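Local coordinates for 3-oxoacyl-[acyl-carrier-protein] synthase 2 (Rickettsia rickettsii, PDB 4JGA) that probably catalyses the condensation of malonyl-acyl carrier protein with a growing acyl chain, the elongation step of bacterial fatty acid synthesis, at residues G129-E137 with P215-F224; D72-T80 with H96-E104. One frame throughout, in Å; residues are numbered along the deposited sequence. Where two conformers were deposited one is given.

Contact 1. Residues G129-E137 with P215-F224. With EDO (1,2-ethanediol), chain D.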
loop_
_atom_site.group_PDB
_atom_site.type_symbol
_atom_site.label_atom_id
_atom_site.label_comp_id
_atom_site.label_asym_id
_atom_site.label_seq_id
_atom_site.Cartn_x
_atom_site.Cartn_y
_atom_site.Cartn_z
ATOM N N GLY A 129 -6.078 1.613 -5.265
ATOM C CA GLY A 129 -6.009 2.987 -4.757
ATOM C C GLY A 129 -6.914 3.186 -3.560
ATOM O O GLY A 129 -6.528 3.806 -2.551
ATOM N N ILE A 130 -8.137 2.675 -3.694
ATOM C CA ILE A 130 -9.159 2.789 -2.655
ATOM C C ILE A 130 -9.507 1.434 -2.070
ATOM O O ILE A 130 -9.850 1.358 -0.922
ATOM C CB ILE A 130 -10.443 3.440 -3.180
ATOM C CG1 ILE A 130 -10.072 4.651 -4.004
ATOM C CG2 ILE A 130 -11.348 3.875 -2.014
ATOM C CD1 ILE A 130 -11.271 5.445 -4.494
ATOM N N GLY A 131 -9.386 0.358 -2.828
ATOM C CA GLY A 131 -9.633 -0.957 -2.253
ATOM C C GLY A 131 -11.128 -1.276 -2.091
ATOM O O GLY A 131 -11.921 -1.093 -3.026
ATOM N N GLY A 132 -11.505 -1.742 -0.894
ATOM C CA GLY A 132 -12.798 -2.377 -0.683
ATOM C C GLY A 132 -13.891 -1.402 -0.339
ATOM O O GLY A 132 -14.565 -1.523 0.715
ATOM N N LEU A 133 -14.056 -0.419 -1.204
ATOM C CA LEU A 133 -14.952 0.706 -0.959
ATOM C C LEU A 133 -16.401 0.275 -0.828
ATOM O O LEU A 133 -17.076 0.653 0.134
ATOM C CB LEU A 133 -14.803 1.739 -2.062
ATOM C CG LEU A 133 -15.697 2.959 -1.898
ATOM C CD1 LEU A 133 -15.439 3.620 -0.556
ATOM C CD2 LEU A 133 -15.518 3.922 -3.051
ATOM N N LYS A 134 -16.882 -0.537 -1.767
ATOM C CA LYS A 134 -18.245 -1.050 -1.716
ATOM C C LYS A 134 -18.461 -1.922 -0.443
ATOM O O LYS A 134 -19.488 -1.836 0.207
ATOM C CB LYS A 134 -18.573 -1.838 -2.990
ATOM C CG LYS A 134 -19.910 -2.564 -2.921
ATOM C CD LYS A 134 -20.393 -2.981 -4.307
ATOM C CE LYS A 134 -21.626 -3.886 -4.267
ATOM N NZ LYS A 134 -22.813 -3.157 -3.735
ATOM N N MET A 135 -17.481 -2.743 -0.106
ATOM C CA MET A 135 -17.565 -3.623 1.044
ATOM C C MET A 135 -17.722 -2.813 2.330
ATOM O O MET A 135 -18.630 -3.085 3.121
ATOM C CB MET A 135 -16.329 -4.540 1.117
ATOM C CG MET A 135 -16.356 -5.589 2.233
ATOM S SD MET A 135 -17.841 -6.599 2.279
ATOM C CE MET A 135 -17.810 -7.332 0.618
ATOM N N ILE A 136 -16.917 -1.761 2.476
ATOM C CA ILE A 136 -16.976 -0.921 3.667
ATOM C C ILE A 136 -18.266 -0.111 3.678
ATOM O O ILE A 136 -18.918 -0.027 4.692
ATOM C CB ILE A 136 -15.741 -0.005 3.807
ATOM C CG1 ILE A 136 -14.477 -0.855 3.960
ATOM C CG2 ILE A 136 -15.866 0.929 5.016
ATOM C CD1 ILE A 136 -13.172 -0.073 3.941
ATOM N N GLU A 137 -18.619 0.467 2.539
ATOM C CA GLU A 137 -19.830 1.276 2.407
ATOM C C GLU A 137 -21.055 0.447 2.735
ATOM O O GLU A 137 -21.832 0.813 3.604
ATOM C CB GLU A 137 -19.919 1.858 0.981
ATOM C CG GLU A 137 -21.227 2.556 0.629
ATOM C CD GLU A 137 -21.169 3.213 -0.734
ATOM O OE1 GLU A 137 -20.383 2.741 -1.571
ATOM O OE2 GLU A 137 -21.883 4.231 -0.935
ATOM N N PRO A 215 -14.271 1.153 -7.926
ATOM C CA PRO A 215 -14.579 2.341 -7.169
ATOM C C PRO A 215 -15.935 2.960 -7.509
ATOM O O PRO A 215 -16.305 3.981 -6.913
ATOM C CB PRO A 215 -13.500 3.279 -7.643
ATOM C CG PRO A 215 -13.423 2.974 -9.125
ATOM C CD PRO A 215 -13.682 1.493 -9.226
ATOM N N VAL A 216 -16.655 2.373 -8.460
ATOM C CA VAL A 216 -17.901 2.953 -8.920
ATOM C C VAL A 216 -19.040 2.513 -7.985
ATOM O O VAL A 216 -19.756 1.540 -8.256
ATOM C CB VAL A 216 -18.204 2.595 -10.393
ATOM C CG1 VAL A 216 -19.430 3.350 -10.892
ATOM C CG2 VAL A 216 -16.986 2.912 -11.265
ATOM N N THR A 217 -19.166 3.253 -6.884
ATOM C CA THR A 217 -20.219 3.086 -5.895
ATOM C C THR A 217 -20.834 4.459 -5.628
ATOM O O THR A 217 -20.269 5.508 -6.032
ATOM C CB THR A 217 -19.653 2.515 -4.561
ATOM O OG1 THR A 217 -19.103 3.580 -3.762
ATOM C CG2 THR A 217 -18.568 1.488 -4.843
ATOM N N PRO A 218 -21.973 4.479 -4.901
ATOM C CA PRO A 218 -22.612 5.775 -4.651
ATOM C C PRO A 218 -21.667 6.769 -3.950
ATOM O O PRO A 218 -21.533 7.936 -4.365
ATOM C CB PRO A 218 -23.797 5.394 -3.738
ATOM C CG PRO A 218 -24.141 3.982 -4.120
ATOM C CD PRO A 218 -22.790 3.353 -4.400
ATOM N N VAL A 219 -20.981 6.309 -2.922
ATOM C CA VAL A 219 -20.104 7.217 -2.159
ATOM C C VAL A 219 -18.818 7.534 -2.935
ATOM O O VAL A 219 -18.289 8.643 -2.849
ATOM C CB VAL A 219 -19.823 6.698 -0.741
ATOM C CG1 VAL A 219 -18.713 5.673 -0.741
ATOM C CG2 VAL A 219 -19.439 7.848 0.193
ATOM N N GLY A 220 -18.376 6.591 -3.757
ATOM C CA GLY A 220 -17.230 6.804 -4.646
ATOM C C GLY A 220 -17.469 7.882 -5.696
ATOM O O GLY A 220 -16.664 8.812 -5.850
ATOM N N VAL A 221 -18.561 7.752 -6.437
ATOM C CA VAL A 221 -18.890 8.736 -7.443
ATOM C C VAL A 221 -19.161 10.081 -6.764
ATOM O O VAL A 221 -18.701 11.106 -7.228
ATOM C CB VAL A 221 -20.118 8.305 -8.297
ATOM C CG1 VAL A 221 -20.483 9.386 -9.300
ATOM C CG2 VAL A 221 -19.826 6.979 -9.011
ATOM N N ALA A 222 -19.950 10.069 -5.678
ATOM C CA ALA A 222 -20.243 11.313 -4.954
ATOM C C ALA A 222 -18.935 11.980 -4.506
ATOM O O ALA A 222 -18.775 13.190 -4.629
ATOM C CB ALA A 222 -21.127 11.040 -3.756
ATOM N N GLY A 223 -17.985 11.169 -4.051
ATOM C CA GLY A 223 -16.657 11.660 -3.642
ATOM C C GLY A 223 -15.917 12.405 -4.712
ATOM O O GLY A 223 -15.462 13.537 -4.510
ATOM N N PHE A 224 -15.854 11.807 -5.890
ATOM C CA PHE A 224 -15.139 12.420 -7.010
ATOM C C PHE A 224 -15.888 13.589 -7.606
ATOM O O PHE A 224 -15.262 14.567 -8.041
ATOM C CB PHE A 224 -14.749 11.371 -8.061
ATOM C CG PHE A 224 -13.566 10.535 -7.651
ATOM C CD1 PHE A 224 -12.293 11.067 -7.691
ATOM C CD2 PHE A 224 -13.729 9.251 -7.161
ATOM C CE1 PHE A 224 -11.208 10.322 -7.291
ATOM C CE2 PHE A 224 -12.642 8.486 -6.762
ATOM C CZ PHE A 224 -11.368 9.028 -6.826
HETATM C C1 EDO D . -8.359 0.954 2.538
HETATM O O1 EDO D . -8.968 -0.026 3.417
HETATM C C2 EDO D . -9.485 1.708 1.906
HETATM O O2 EDO D . -9.067 2.887 1.259
#
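An N-terminal helix cap held from outside by a carboxylate joins Glu-137 to Thr-217 and Val-219, where two helices of the thiolase-type N-terminal half meet near the dimer interface. The carboxylate grips with both oxygens. OE1 of Glu-137 accepts a hydrogen bond from Thr-217 OG1 on its syn lone pair at 2.7 Å; OE2 accepts from Val-219 N at 3.0 Å, also on the syn side but 23° out of the carboxylate plane, in a bent bond (136° at the hydrogen). With CG of Glu-137 anti to the backbone N (chi1 171°), the extended chain carries the carboxylate to the first turn of helix 218-226. The same OG1 caps the helix by accepting from Gly-220 N, 3.1 Å away, so its hydroxyl both gives and receives. The helix start would tend to favour the charged carboxylate. Beside this polar grip the two methyls of Leu-133 touch the helix: CD2 lies 3.7 Å from Gly-220 CA, and CD1 meets Val-219 CG1 at 3.9 Å. Farther along, Ile-130 CD1 abuts the ring edge of Phe-224 at CE2 (4.0 Å). The loop before helix 133-146 is tied to Glu-213, at the end of strand 206-213, by backbone N-H groups of Gly-129, Ile-130 and Gly-131, while the second subunit packs its Phe-155 on Val-219 and its Ile-136 on Ile-136.

Contact 2. Residues D72-T80 with H96-E104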
loop_
_atom_site.group_PDB
_atom_site.type_symbol
_atom_site.label_atom_id
_atom_site.label_comp_id
_atom_site.label_asym_id
_atom_site.label_seq_id
_atom_site.Cartn_x
_atom_site.Cartn_y
_atom_site.Cartn_z
ATOM N N ASP A 72 -22.514 -13.048 -21.475
ATOM C CA ASP A 72 -21.079 -12.800 -21.749
ATOM C C ASP A 72 -20.332 -12.159 -20.591
ATOM O O ASP A 72 -19.152 -11.901 -20.716
ATOM C CB ASP A 72 -20.887 -11.931 -23.002
ATOM N N GLY A 73 -21.003 -11.922 -19.463
ATOM C CA GLY A 73 -20.449 -11.098 -18.404
ATOM C C GLY A 73 -19.393 -11.724 -17.536
ATOM O O GLY A 73 -19.133 -12.916 -17.576
ATOM N N PHE A 74 -18.799 -10.877 -16.717
ATOM C CA PHE A 74 -17.791 -11.291 -15.780
ATOM C C PHE A 74 -18.346 -12.282 -14.765
ATOM O O PHE A 74 -19.367 -12.016 -14.168
ATOM C CB PHE A 74 -17.267 -10.062 -15.061
ATOM C CG PHE A 74 -16.205 -10.365 -14.054
ATOM C CD1 PHE A 74 -14.905 -10.597 -14.463
ATOM C CD2 PHE A 74 -16.506 -10.416 -12.695
ATOM C CE1 PHE A 74 -13.919 -10.861 -13.546
ATOM C CE2 PHE A 74 -15.530 -10.700 -11.774
ATOM C CZ PHE A 74 -14.232 -10.911 -12.196
ATOM N N LYS A 75 -17.667 -13.408 -14.562
ATOM C CA LYS A 75 -18.118 -14.424 -13.608
ATOM C C LYS A 75 -16.931 -15.072 -12.946
ATOM O O LYS A 75 -15.970 -15.423 -13.624
ATOM C CB LYS A 75 -18.889 -15.556 -14.293
ATOM C CG LYS A 75 -20.096 -15.184 -15.131
ATOM C CD LYS A 75 -20.532 -16.412 -15.932
ATOM C CE LYS A 75 -21.978 -16.391 -16.362
ATOM N NZ LYS A 75 -22.232 -15.475 -17.516
ATOM N N LEU A 76 -17.050 -15.312 -11.637
ATOM C CA LEU A 76 -15.998 -15.936 -10.867
ATOM C C LEU A 76 -15.639 -17.296 -11.425
ATOM O O LEU A 76 -14.473 -17.685 -11.446
ATOM C CB LEU A 76 -16.409 -16.057 -9.396
ATOM C CG LEU A 76 -16.719 -14.741 -8.662
ATOM C CD1 LEU A 76 -16.902 -15.003 -7.163
ATOM C CD2 LEU A 76 -15.623 -13.719 -8.874
ATOM N N GLU A 77 -16.668 -17.983 -11.894
ATOM C CA GLU A 77 -16.612 -19.336 -12.421
ATOM C C GLU A 77 -15.653 -19.444 -13.606
ATOM O O GLU A 77 -15.042 -20.479 -13.818
ATOM C CB GLU A 77 -18.049 -19.750 -12.877
ATOM C CG GLU A 77 -19.102 -20.015 -11.789
ATOM C CD GLU A 77 -19.612 -18.788 -10.957
ATOM O OE1 GLU A 77 -19.411 -17.602 -11.296
ATOM O OE2 GLU A 77 -20.263 -19.024 -9.897
ATOM N N ASN A 78 -15.515 -18.363 -14.358
ATOM C CA ASN A 78 -14.603 -18.335 -15.502
ATOM C C ASN A 78 -13.141 -18.532 -15.161
ATOM O O ASN A 78 -12.368 -18.855 -16.037
ATOM C CB ASN A 78 -14.751 -17.019 -16.284
ATOM C CG ASN A 78 -16.091 -16.918 -16.979
ATOM O OD1 ASN A 78 -16.714 -17.927 -17.285
ATOM N ND2 ASN A 78 -16.538 -15.687 -17.253
ATOM N N PHE A 79 -12.761 -18.298 -13.906
ATOM C CA PHE A 79 -11.351 -18.389 -13.530
ATOM C C PHE A 79 -11.105 -18.993 -12.153
ATOM O O PHE A 79 -9.960 -18.979 -11.664
ATOM C CB PHE A 79 -10.707 -16.996 -13.615
ATOM C CG PHE A 79 -11.278 -16.007 -12.629
ATOM C CD1 PHE A 79 -12.406 -15.270 -12.942
ATOM C CD2 PHE A 79 -10.723 -15.859 -11.381
ATOM C CE1 PHE A 79 -12.951 -14.382 -12.033
ATOM C CE2 PHE A 79 -11.268 -14.964 -10.462
ATOM C CZ PHE A 79 -12.384 -14.244 -10.786
ATOM N N THR A 80 -12.163 -19.525 -11.536
ATOM C CA THR A 80 -12.086 -20.018 -10.170
ATOM C C THR A 80 -12.720 -21.409 -10.118
ATOM O O THR A 80 -13.838 -21.603 -10.555
ATOM C CB THR A 80 -12.844 -19.100 -9.190
ATOM O OG1 THR A 80 -12.371 -17.753 -9.303
ATOM C CG2 THR A 80 -12.671 -19.591 -7.733
ATOM N N HIS A 96 -12.053 -9.606 -6.757
ATOM C CA HIS A 96 -12.519 -10.466 -7.824
ATOM C C HIS A 96 -11.775 -10.099 -9.122
ATOM O O HIS A 96 -11.282 -10.970 -9.811
ATOM C CB HIS A 96 -13.997 -10.317 -8.107
ATOM C CG HIS A 96 -14.904 -10.641 -6.958
ATOM N ND1 HIS A 96 -16.262 -10.411 -7.023
ATOM C CD2 HIS A 96 -14.658 -11.092 -5.713
ATOM C CE1 HIS A 96 -16.821 -10.760 -5.876
ATOM N NE2 HIS A 96 -15.868 -11.166 -5.063
ATOM N N TYR A 97 -11.732 -8.818 -9.446
ATOM C CA TYR A 97 -11.096 -8.377 -10.666
ATOM C C TYR A 97 -9.589 -8.681 -10.639
ATOM O O TYR A 97 -9.029 -9.146 -11.626
ATOM C CB TYR A 97 -11.305 -6.885 -10.895
ATOM C CG TYR A 97 -12.741 -6.429 -11.011
ATOM C CD1 TYR A 97 -13.770 -7.297 -11.428
ATOM C CD2 TYR A 97 -13.085 -5.116 -10.711
ATOM C CE1 TYR A 97 -15.084 -6.848 -11.552
ATOM C CE2 TYR A 97 -14.387 -4.665 -10.842
ATOM C CZ TYR A 97 -15.384 -5.527 -11.237
ATOM O OH TYR A 97 -16.655 -5.037 -11.353
ATOM N N GLY A 98 -8.961 -8.420 -9.501
ATOM C CA GLY A 98 -7.520 -8.644 -9.293
ATOM C C GLY A 98 -7.165 -10.120 -9.449
ATOM O O GLY A 98 -6.209 -10.459 -10.126
ATOM N N VAL A 99 -7.928 -10.987 -8.828
ATOM C CA VAL A 99 -7.662 -12.416 -8.897
ATOM C C VAL A 99 -7.859 -12.912 -10.331
ATOM O O VAL A 99 -7.078 -13.715 -10.810
ATOM C CB VAL A 99 -8.531 -13.200 -7.909
ATOM C CG1 VAL A 99 -8.355 -14.704 -8.096
ATOM C CG2 VAL A 99 -8.151 -12.847 -6.470
ATOM N N ALA A 100 -8.866 -12.392 -11.007
ATOM C CA ALA A 100 -9.098 -12.761 -12.388
ATOM C C ALA A 100 -7.913 -12.342 -13.296
ATOM O O ALA A 100 -7.414 -13.145 -14.088
ATOM C CB ALA A 100 -10.414 -12.163 -12.876
ATOM N N ALA A 101 -7.465 -11.096 -13.175
ATOM C CA ALA A 101 -6.345 -10.638 -13.989
ATOM C C ALA A 101 -5.041 -11.422 -13.652
ATOM O O ALA A 101 -4.267 -11.781 -14.539
ATOM C CB ALA A 101 -6.142 -9.143 -13.837
ATOM N N ALA A 102 -4.811 -11.694 -12.386
ATOM C CA ALA A 102 -3.614 -12.398 -11.972
ATOM C C ALA A 102 -3.647 -13.850 -12.456
ATOM O O ALA A 102 -2.632 -14.390 -12.843
ATOM C CB ALA A 102 -3.470 -12.362 -10.476
ATOM N N THR A 103 -4.830 -14.448 -12.444
ATOM C CA THR A 103 -4.990 -15.822 -12.901
ATOM C C THR A 103 -4.630 -15.901 -14.401
ATOM O O THR A 103 -3.822 -16.747 -14.796
ATOM C CB THR A 103 -6.410 -16.342 -12.650
ATOM O OG1 THR A 103 -6.641 -16.407 -11.226
ATOM C CG2 THR A 103 -6.590 -17.721 -13.290
ATOM N N GLU A 104 -5.159 -14.973 -15.188
ATOM C CA GLU A 104 -4.792 -14.890 -16.580
ATOM C C GLU A 104 -3.247 -14.687 -16.770
ATOM O O GLU A 104 -2.607 -15.386 -17.580
ATOM C CB GLU A 104 -5.577 -13.772 -17.280
ATOM C CG GLU A 104 -5.271 -13.728 -18.782
ATOM C CD GLU A 104 -5.926 -12.594 -19.544
ATOM O OE1 GLU A 104 -6.513 -11.676 -18.943
ATOM O OE2 GLU A 104 -5.797 -12.613 -20.807
#
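Phe-79 lays its ring over Ala-100, whose CB sits 3.5 Å from the ring centroid and 12° off the normal, a CH-pi contact almost over the centre. The opposite face receives the carbonyl oxygen of Leu-76, from the ring's own segment, so the phenyl is sandwiched; Val-99 CG1 comes to its edge at CE2, 3.8 Å away. Phe-74 meets the same methyl differently, edge-on, with CE1 3.8 Å from Ala-100 CB. One face of Phe-74 takes the edge of Tyr-97 in a T-shaped pair, centroids 5.2 Å apart and planes at 78°. Leu-76 CD2 rests on a face of the His-96 imidazole, 4.0 Å from its centroid. These side chains seat the loop between strand 62-64 and helix 85-89, which includes a 3-10 turn at 76-78, on helix 93-109 of the thiolase-type N-terminal half. Phe-79 is placed by a chi1 of 65° that sets CG between its backbone N and carbonyl carbon. Thr-103 OG1 donates to Val-99 O at 2.8 Å from above the carbonyl plane, on the face opposite Thr-103 N. Lys-171 NZ bonds both this hydroxyl and Phe-79 O, bridging loop and helix. Leu-88 of helix 85-89 also packs on Phe-79, and Tyr-97 lies against Ala-258 of strand 257-265.

Both contacts lie in the N-terminal half of the ketoacyl synthase fold, yet they use different elements and do not touch: their centres are 21 Å apart and their nearest atoms about 6 Å. Contact 1 is largely buried, packs one helix start against another, and has the second subunit beside it; its chemistry is a carboxylate answering a helix terminus, with apolar side chains beside it. Contact 2 is partly buried, sets a loop on the side of a helix, and meets no other protein chain; aromatic faces and edges carry it, and its polar bridge comes from a lysine outside both segments. The balance differs: hydrogen bonds are prominent where two helix starts meet beside the dimer interface, ring packing where a partly buried loop lies on a helix flank.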